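Local structure of structural protein VP1 (Trichodysplasia spinulosa-associated polyomavirus, 4U60) at residues C[76-81]-C[88-93]; C[191-196]-C[201-206]. The protein forms the pentameric building block of the viral capsid and binds sialylated glycans, such as the GM1 oligosaccharide, through which the virus probably engages host cells. All blocks are in the same frame, centred on the assembly; numbering follows the deposited sequence.

Overall arrangement
Both contacts reach the large antiparallel sheet of the VP1 jelly roll, and both join a loop or short strand to one of its long strands, yet their centres lie 25 Å apart and their nearest atoms about 6 Å. Contact 1 is a surface contact, its centre about 25 Å from the centre of the chain, where the loop 76-81 meets strand 86-99; three hydrogen bonds and a leucine on an indole hold it. Contact 2 is buried, joins strand 191-193 of the small three-stranded sheet to strand 201-208, and has no hydrogen bond between its segments: prolines meet a tyrosine. A second subunit reaches contact 2 but leaves the segments of contact 1 untouched.

Contact 1 (C[76-81]-C[88-93]); sequences PMLNED and TMWEAV
With chi1 at -51°, N79 swings its CG anti to the carbonyl carbon, and the amide then faces the backbone of T88 with both of its polar atoms. W90 takes the same kind of first torsion, which sends the indole out from the strand to the loop residues L78 and P76. The amide of N79 thus makes a two-point grip: OD1 accepts from T88 N at 3.0 Å, nearly straight at 170° and on a lone pair, while ND2 gives to T88 O at 2.9 Å, with that oxygen close to the amide plane. Because one flat group uses both its acceptor and its donor on a single residue, its rotation is fixed, and it pairs with T88 much as the backbone of a neighbouring strand would. These bonds tie the middle of the connection between strands 69-74 and 86-99 of the jelly-roll fold to the second of them. Further along, the indole edge is used: NE1 of W90 donates to P76 O at 2.9 Å in a fairly straight bond, the oxygen lying only 2° out of the ring plane and accepting on a lone pair, in the carbonyl plane. L78 covers one face of the same indole. Its CD1 sits 3.7 Å from the centroid of the five-membered ring of W90, a CH-pi contact, and CD2 is offset toward the rim. The side chains of P76 and W90 cross at about a right angle, P76 CB lying 4.1 Å from W90 CZ2. K275 of strand 260-279 also touches L78, T88 and W90.

Contact 2 (C[191-196]-C[201-206]); sequences WCPDPS and TRYYGS. With EDO (1,2-ethanediol), chain S.
The apolar part of this contact is a proline on a tyrosine: P193 CB stands 3.5 Å from the centroid of the Y203 ring and 12° off its normal, a CH-pi contact over the centre of one face. P193 CG lies toward the CD1 side of that ring, at 3.9 Å from Y203 CD1. Y203 places CG between its backbone N and carbonyl carbon (chi1 58°), raising the ring from strand 201-208 toward the small sheet that ends in 191-193. At the far end of the tyrosine, P195 CA is 3.5 Å from Y203 OH.

No hydrogen bond joins the segments. Within 191-196 an Asx turn forms, with S196 N reaching D194 OD1 at 2.9 Å from above the carboxylate plane; S196 OG meets the same oxygen at 2.7 Å from the same face. The other oxygen, OD2, has a salt bridge to K177. R202 NE is hydrogen-bonded to L227 O, while NH2 of R202 gives a 2.8 Å bond to O1 of a 1,2-ethanediol, probably from the crystallisation liquor and also bound by N200.

The pairing of the segments therefore rests on apolar and CH-pi contact. The hydroxyl of the buried Y203 is hydrogen-bonded to E98 of the second subunit, so packing within the subunit and the pentamer interface probably depend on each other.

Contact 1 (C[76-81]-C[88-93])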
ATOM      1  N   PRO C  76      37.699 -13.625 -11.647  1.00 24.75           N
ATOM      2  CA  PRO C  76      38.742 -14.321 -12.378  1.00 26.64           C
ATOM      3  C   PRO C  76      39.466 -13.390 -13.347  1.00 27.49           C
ATOM      4  O   PRO C  76      38.815 -12.639 -14.088  1.00 25.94           O
ATOM      5  CB  PRO C  76      37.966 -15.387 -13.142  1.00 26.61           C
ATOM      6  CG  PRO C  76      36.780 -15.656 -12.292  1.00 25.41           C
ATOM      7  CD  PRO C  76      36.402 -14.308 -11.762  1.00 24.14           C
ATOM      8  N   MET C  77      40.791 -13.431 -13.311  1.00 29.60           N
ATOM      9  CA  MET C  77      41.592 -12.547 -14.124  1.00 31.38           C
ATOM     10  C   MET C  77      41.414 -12.888 -15.604  1.00 31.25           C
ATOM     11  O   MET C  77      41.583 -14.038 -16.000  1.00 31.62           O
ATOM     12  CB  MET C  77      43.057 -12.664 -13.731  1.00 35.29           C
ATOM     13  CG  MET C  77      43.895 -11.488 -14.176  1.00 37.86           C
ATOM     14  SD  MET C  77      45.417 -12.092 -14.847  1.00 45.12           S
ATOM     15  CE  MET C  77      44.873 -12.741 -16.425  1.00 43.61           C
ATOM     16  N   LEU C  78      41.113 -11.872 -16.411  1.00 30.17           N
ATOM     17  CA  LEU C  78      40.756 -12.040 -17.826  1.00 30.31           C
ATOM     18  C   LEU C  78      41.872 -11.737 -18.836  1.00 31.97           C
ATOM     19  O   LEU C  78      41.931 -12.361 -19.900  1.00 32.77           O
ATOM     20  CB  LEU C  78      39.572 -11.122 -18.150  1.00 28.92           C
ATOM     21  CG  LEU C  78      38.246 -11.479 -17.486  1.00 27.57           C
ATOM     22  CD1 LEU C  78      37.215 -10.375 -17.684  1.00 26.59           C
ATOM     23  CD2 LEU C  78      37.747 -12.810 -18.021  1.00 27.83           C
ATOM     24  N   ASN C  79      42.728 -10.773 -18.529  1.00 32.80           N
ATOM     25  CA  ASN C  79      43.690 -10.276 -19.536  1.00 34.89           C
ATOM     26  C   ASN C  79      45.156 -10.468 -19.123  1.00 37.29           C
ATOM     27  O   ASN C  79      45.669  -9.715 -18.294  1.00 37.51           O
ATOM     28  CB  ASN C  79      43.416  -8.785 -19.829  1.00 34.22           C
ATOM     29  CG  ASN C  79      41.947  -8.499 -20.151  1.00 32.41           C
ATOM     30  OD1 ASN C  79      41.445  -8.897 -21.205  1.00 32.19           O
ATOM     31  ND2 ASN C  79      41.262  -7.793 -19.252  1.00 31.11           N
ATOM     32  N   GLU C  80      45.825 -11.466 -19.703  1.00 39.60           N
ATOM     33  CA  GLU C  80      47.255 -11.689 -19.448  1.00 42.43           C
ATOM     34  C   GLU C  80      48.132 -10.623 -20.129  1.00 44.65           C
ATOM     35  O   GLU C  80      49.270 -10.404 -19.711  1.00 46.65           O
ATOM     36  CB  GLU C  80      47.689 -13.087 -19.927  1.00 44.05           C
ATOM     37  N   ASP C  81      47.602  -9.987 -21.178  1.00 44.84           N
ATOM     38  CA  ASP C  81      48.320  -8.957 -21.943  1.00 47.04           C
ATOM     39  C   ASP C  81      47.462  -7.690 -22.020  1.00 46.35           C
ATOM     40  O   ASP C  81      46.482  -7.643 -22.767  1.00 45.55           O
ATOM     41  CB  ASP C  81      48.628  -9.495 -23.343  1.00 48.23           C
ATOM     42  CG  ASP C  81      49.438  -8.527 -24.197  1.00 49.81           C
ATOM     43  OD1 ASP C  81      49.787  -7.422 -23.728  1.00 49.91           O
ATOM     44  OD2 ASP C  81      49.723  -8.890 -25.353  1.00 51.21           O
ATOM     45  N   THR C  88      38.879  -7.836 -22.276  1.00 27.51           N
ATOM     46  CA  THR C  88      37.651  -8.440 -21.780  1.00 26.07           C
ATOM     47  C   THR C  88      37.407  -7.927 -20.377  1.00 24.81           C
ATOM     48  O   THR C  88      38.345  -7.783 -19.593  1.00 25.28           O
ATOM     49  CB  THR C  88      37.745  -9.976 -21.764  1.00 26.58           C
ATOM     50  OG1 THR C  88      38.274 -10.442 -23.017  1.00 28.17           O
ATOM     51  CG2 THR C  88      36.356 -10.593 -21.499  1.00 25.51           C
ATOM     52  N   MET C  89      36.143  -7.638 -20.076  1.00 23.04           N
ATOM     53  CA  MET C  89      35.722  -7.257 -18.737  1.00 21.83           C
ATOM     54  C   MET C  89      34.519  -8.107 -18.332  1.00 20.63           C
ATOM     55  O   MET C  89      33.753  -8.537 -19.190  1.00 20.67           O
ATOM     56  CB  MET C  89      35.317  -5.788 -18.701  1.00 21.54           C
ATOM     57  CG  MET C  89      36.431  -4.836 -19.073  1.00 22.66           C
ATOM     58  SD  MET C  89      35.945  -3.110 -18.853  1.00 22.22           S
ATOM     59  CE  MET C  89      36.053  -2.960 -17.080  1.00 21.59           C
ATOM     60  N   TRP C  90      34.383  -8.347 -17.035  1.00 19.62           N
ATOM     61  CA  TRP C  90      33.177  -8.974 -16.484  1.00 18.65           C
ATOM     62  C   TRP C  90      32.093  -7.921 -16.416  1.00 18.04           C
ATOM     63  O   TRP C  90      32.317  -6.814 -15.927  1.00 17.93           O
ATOM     64  CB  TRP C  90      33.419  -9.552 -15.091  1.00 18.44           C
ATOM     65  CG  TRP C  90      34.277 -10.770 -15.106  1.00 19.38           C
ATOM     66  CD1 TRP C  90      35.560 -10.878 -14.670  1.00 20.31           C
ATOM     67  CD2 TRP C  90      33.914 -12.059 -15.614  1.00 19.86           C
ATOM     68  NE1 TRP C  90      36.023 -12.171 -14.864  1.00 21.13           N
ATOM     69  CE2 TRP C  90      35.022 -12.907 -15.441  1.00 20.96           C
ATOM     70  CE3 TRP C  90      32.744 -12.580 -16.181  1.00 19.69           C
ATOM     71  CZ2 TRP C  90      35.002 -14.259 -15.818  1.00 21.90           C
ATOM     72  CZ3 TRP C  90      32.721 -13.913 -16.550  1.00 20.47           C
ATOM     73  CH2 TRP C  90      33.847 -14.738 -16.375  1.00 21.51           C
ATOM     74  N   GLU C  91      30.916  -8.275 -16.926  1.00 17.65           N
ATOM     75  CA  GLU C  91      29.753  -7.393 -16.913  1.00 17.11           C
ATOM     76  C   GLU C  91      28.712  -8.028 -15.996  1.00 16.34           C
ATOM     77  O   GLU C  91      28.343  -9.168 -16.201  1.00 16.46           O
ATOM     78  CB  GLU C  91      29.205  -7.308 -18.327  1.00 17.71           C
ATOM     79  CG  GLU C  91      27.964  -6.459 -18.504  1.00 17.60           C
ATOM     80  CD  GLU C  91      27.408  -6.545 -19.907  1.00 18.67           C
ATOM     81  OE1 GLU C  91      27.967  -7.302 -20.736  1.00 19.54           O
ATOM     82  OE2 GLU C  91      26.407  -5.847 -20.192  1.00 19.22           O
ATOM     83  N   ALA C  92      28.271  -7.288 -14.980  1.00 15.70           N
ATOM     84  CA  ALA C  92      27.251  -7.780 -14.056  1.00 15.31           C
ATOM     85  C   ALA C  92      25.882  -7.660 -14.726  1.00 15.39           C
ATOM     86  O   ALA C  92      25.463  -6.585 -15.082  1.00 15.59           O
ATOM     87  CB  ALA C  92      27.282  -6.979 -12.765  1.00 14.80           C
ATOM     88  N   VAL C  93      25.210  -8.794 -14.901  1.00 15.82           N
ATOM     89  CA  VAL C  93      23.975  -8.873 -15.677  1.00 15.94           C
ATOM     90  C   VAL C  93      22.739  -8.771 -14.769  1.00 15.25           C
ATOM     91  O   VAL C  93      21.772  -8.118 -15.113  1.00 14.97           O
ATOM     92  CB  VAL C  93      23.897 -10.219 -16.417  1.00 17.05           C
ATOM     93  CG1 VAL C  93      22.580 -10.353 -17.172  1.00 17.50           C
ATOM     94  CG2 VAL C  93      25.081 -10.390 -17.365  1.00 17.86           C
TER

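Contact 2 (C[191-196]-C[201-206])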
ATOM      1  N   TRP C 191      26.333  10.109   4.553  1.00 10.16           N
ATOM      2  CA  TRP C 191      26.762   9.756   3.201  1.00 10.00           C
ATOM      3  C   TRP C 191      25.640   9.045   2.474  1.00  9.94           C
ATOM      4  O   TRP C 191      25.074   8.090   3.000  1.00 10.11           O
ATOM      5  CB  TRP C 191      27.960   8.805   3.201  1.00 10.29           C
ATOM      6  CG  TRP C 191      29.243   9.357   3.779  1.00 10.48           C
ATOM      7  CD1 TRP C 191      29.860   8.959   4.938  1.00 10.84           C
ATOM      8  CD2 TRP C 191      30.097  10.367   3.201  1.00 10.74           C
ATOM      9  NE1 TRP C 191      31.014   9.678   5.135  1.00 11.28           N
ATOM     10  CE2 TRP C 191      31.198  10.527   4.069  1.00 11.10           C
ATOM     11  CE3 TRP C 191      30.036  11.138   2.039  1.00 10.60           C
ATOM     12  CZ2 TRP C 191      32.225  11.435   3.809  1.00 11.52           C
ATOM     13  CZ3 TRP C 191      31.038  12.038   1.775  1.00 11.19           C
ATOM     14  CH2 TRP C 191      32.132  12.178   2.661  1.00 11.48           C
ATOM     15  N   CYS C 192      25.397   9.465   1.234  1.00  9.95           N
ATOM     16  CA  CYS C 192      24.385   8.851   0.385  1.00 10.03           C
ATOM     17  C   CYS C 192      24.984   8.629  -1.021  1.00 10.23           C
ATOM     18  O   CYS C 192      26.061   9.143  -1.348  1.00 10.63           O
ATOM     19  CB  CYS C 192      23.162   9.777   0.293  1.00 10.35           C
ATOM     20  SG  CYS C 192      23.468  11.424  -0.395  1.00 11.38           S
ATOM     21  N   PRO C 193      24.293   7.869  -1.868  1.00 10.21           N
ATOM     22  CA  PRO C 193      24.825   7.747  -3.223  1.00 10.68           C
ATOM     23  C   PRO C 193      24.861   9.087  -3.935  1.00 10.64           C
ATOM     24  O   PRO C 193      23.928   9.894  -3.803  1.00 10.64           O
ATOM     25  CB  PRO C 193      23.842   6.765  -3.899  1.00 10.76           C
ATOM     26  CG  PRO C 193      23.280   5.991  -2.775  1.00 10.71           C
ATOM     27  CD  PRO C 193      23.136   6.990  -1.651  1.00 10.48           C
ATOM     28  N   ASP C 194      25.923   9.326  -4.697  1.00 10.34           N
ATOM     29  CA  ASP C 194      26.049  10.546  -5.498  1.00 10.82           C
ATOM     30  C   ASP C 194      25.340  10.322  -6.829  1.00 10.95           C
ATOM     31  O   ASP C 194      25.840   9.593  -7.700  1.00 10.97           O
ATOM     32  CB  ASP C 194      27.527  10.843  -5.729  1.00 11.19           C
ATOM     33  CG  ASP C 194      27.773  12.071  -6.578  1.00 11.65           C
ATOM     34  OD1 ASP C 194      26.821  12.695  -7.083  1.00 11.66           O
ATOM     35  OD2 ASP C 194      28.963  12.393  -6.792  1.00 12.38           O
ATOM     36  N   PRO C 195      24.176  10.959  -7.026  1.00 10.86           N
ATOM     37  CA  PRO C 195      23.410  10.688  -8.230  1.00 11.22           C
ATOM     38  C   PRO C 195      24.013  11.295  -9.484  1.00 11.62           C
ATOM     39  O   PRO C 195      23.579  10.960 -10.587  1.00 12.15           O
ATOM     40  CB  PRO C 195      22.062  11.364  -7.924  1.00 11.29           C
ATOM     41  CG  PRO C 195      22.451  12.559  -7.090  1.00 11.28           C
ATOM     42  CD  PRO C 195      23.513  11.979  -6.177  1.00 11.05           C
ATOM     43  N   SER C 196      25.000  12.189  -9.337  1.00 11.96           N
ATOM     44  CA  SER C 196      25.643  12.786 -10.503  1.00 12.87           C
ATOM     45  C   SER C 196      26.750  11.899 -11.045  1.00 13.14           C
ATOM     46  O   SER C 196      27.321  12.207 -12.091  1.00 13.84           O
ATOM     47  CB  SER C 196      26.246  14.172 -10.159  1.00 13.38           C
ATOM     48  OG  SER C 196      27.417  14.037  -9.355  1.00 14.56           O
ATOM     49  N   THR C 201      27.440   1.729 -11.515  1.00 13.36           N
ATOM     50  CA  THR C 201      26.834   1.049 -10.362  1.00 12.83           C
ATOM     51  C   THR C 201      25.325   1.178 -10.461  1.00 12.73           C
ATOM     52  O   THR C 201      24.814   2.186 -10.932  1.00 13.20           O
ATOM     53  CB  THR C 201      27.339   1.661  -9.037  1.00 12.64           C
ATOM     54  OG1 THR C 201      28.745   1.358  -8.903  1.00 13.21           O
ATOM     55  CG2 THR C 201      26.548   1.178  -7.812  1.00 12.48           C
ATOM     56  N   ARG C 202      24.604   0.175 -10.010  1.00 12.15           N
ATOM     57  CA  ARG C 202      23.157   0.307  -9.837  1.00 11.82           C
ATOM     58  C   ARG C 202      22.887   0.289  -8.353  1.00 11.02           C
ATOM     59  O   ARG C 202      23.410  -0.563  -7.639  1.00 10.95           O
ATOM     60  CB  ARG C 202      22.429  -0.859 -10.490  1.00 12.45           C
ATOM     61  CG  ARG C 202      22.854  -1.148 -11.913  1.00 13.59           C
ATOM     62  CD  ARG C 202      22.656   0.041 -12.851  1.00 14.11           C
ATOM     63  NE  ARG C 202      23.048  -0.382 -14.182  1.00 15.59           N
ATOM     64  CZ  ARG C 202      24.123   0.025 -14.849  1.00 15.91           C
ATOM     65  NH1 ARG C 202      24.924   1.004 -14.405  1.00 16.10           N
ATOM     66  NH2 ARG C 202      24.372  -0.543 -16.001  1.00 17.23           N
ATOM     67  N   TYR C 203      22.072   1.215  -7.871  1.00 10.55           N
ATOM     68  CA  TYR C 203      21.692   1.207  -6.450  1.00 10.20           C
ATOM     69  C   TYR C 203      20.184   1.396  -6.275  1.00 10.19           C
ATOM     70  O   TYR C 203      19.510   1.980  -7.126  1.00  9.80           O
ATOM     71  CB  TYR C 203      22.465   2.257  -5.612  1.00 10.24           C
ATOM     72  CG  TYR C 203      22.308   3.690  -6.066  1.00 10.41           C
ATOM     73  CD1 TYR C 203      21.208   4.461  -5.678  1.00 10.30           C
ATOM     74  CD2 TYR C 203      23.274   4.289  -6.868  1.00 10.79           C
ATOM     75  CE1 TYR C 203      21.077   5.782  -6.099  1.00 10.31           C
ATOM     76  CE2 TYR C 203      23.163   5.601  -7.288  1.00 10.74           C
ATOM     77  CZ  TYR C 203      22.065   6.342  -6.912  1.00 10.74           C
ATOM     78  OH  TYR C 203      21.936   7.637  -7.332  1.00 11.12           O
ATOM     79  N   TYR C 204      19.683   0.827  -5.182  1.00 10.17           N
ATOM     80  CA  TYR C 204      18.250   0.782  -4.889  1.00 10.71           C
ATOM     81  C   TYR C 204      18.117   0.971  -3.412  1.00 10.51           C
ATOM     82  O   TYR C 204      18.745   0.252  -2.644  1.00 10.64           O
ATOM     83  CB  TYR C 204      17.618  -0.577  -5.286  1.00 11.49           C
ATOM     84  CG  TYR C 204      18.035  -1.073  -6.645  1.00 12.67           C
ATOM     85  CD1 TYR C 204      19.286  -1.661  -6.833  1.00 13.28           C
ATOM     86  CD2 TYR C 204      17.202  -0.954  -7.734  1.00 13.93           C
ATOM     87  CE1 TYR C 204      19.697  -2.097  -8.083  1.00 14.62           C
ATOM     88  CE2 TYR C 204      17.605  -1.410  -8.996  1.00 14.63           C
ATOM     89  CZ  TYR C 204      18.853  -1.980  -9.154  1.00 14.88           C
ATOM     90  OH  TYR C 204      19.297  -2.454 -10.383  1.00 15.92           O
ATOM     91  N   GLY C 205      17.240   1.879  -2.995  1.00 10.48           N
ATOM     92  CA  GLY C 205      17.072   2.119  -1.571  1.00 10.21           C
ATOM     93  C   GLY C 205      15.669   2.551  -1.190  1.00 10.41           C
ATOM     94  O   GLY C 205      14.902   3.060  -2.017  1.00  9.93           O
ATOM     95  N   SER C 206      15.336   2.320   0.086  1.00 10.48           N
ATOM     96  CA  SER C 206      14.085   2.754   0.667  1.00 11.36           C
ATOM     97  C   SER C 206      14.269   3.127   2.130  1.00 10.93           C
ATOM     98  O   SER C 206      15.154   2.620   2.813  1.00 11.29           O
ATOM     99  CB  SER C 206      13.019   1.668   0.570  1.00 12.80           C
ATOM    100  OG  SER C 206      13.411   0.525   1.277  1.00 14.48           O
TER
HETATM  101  C1  EDO S 406      27.532   0.487 -16.966  1.00 33.85           C
HETATM  102  O1  EDO S 406      26.259   0.923 -17.457  1.00 33.44           O
HETATM  103  C2  EDO S 406      28.584   0.496 -18.080  1.00 36.04           C
HETATM  104  O2  EDO S 406      29.829   1.052 -17.612  1.00 37.46           O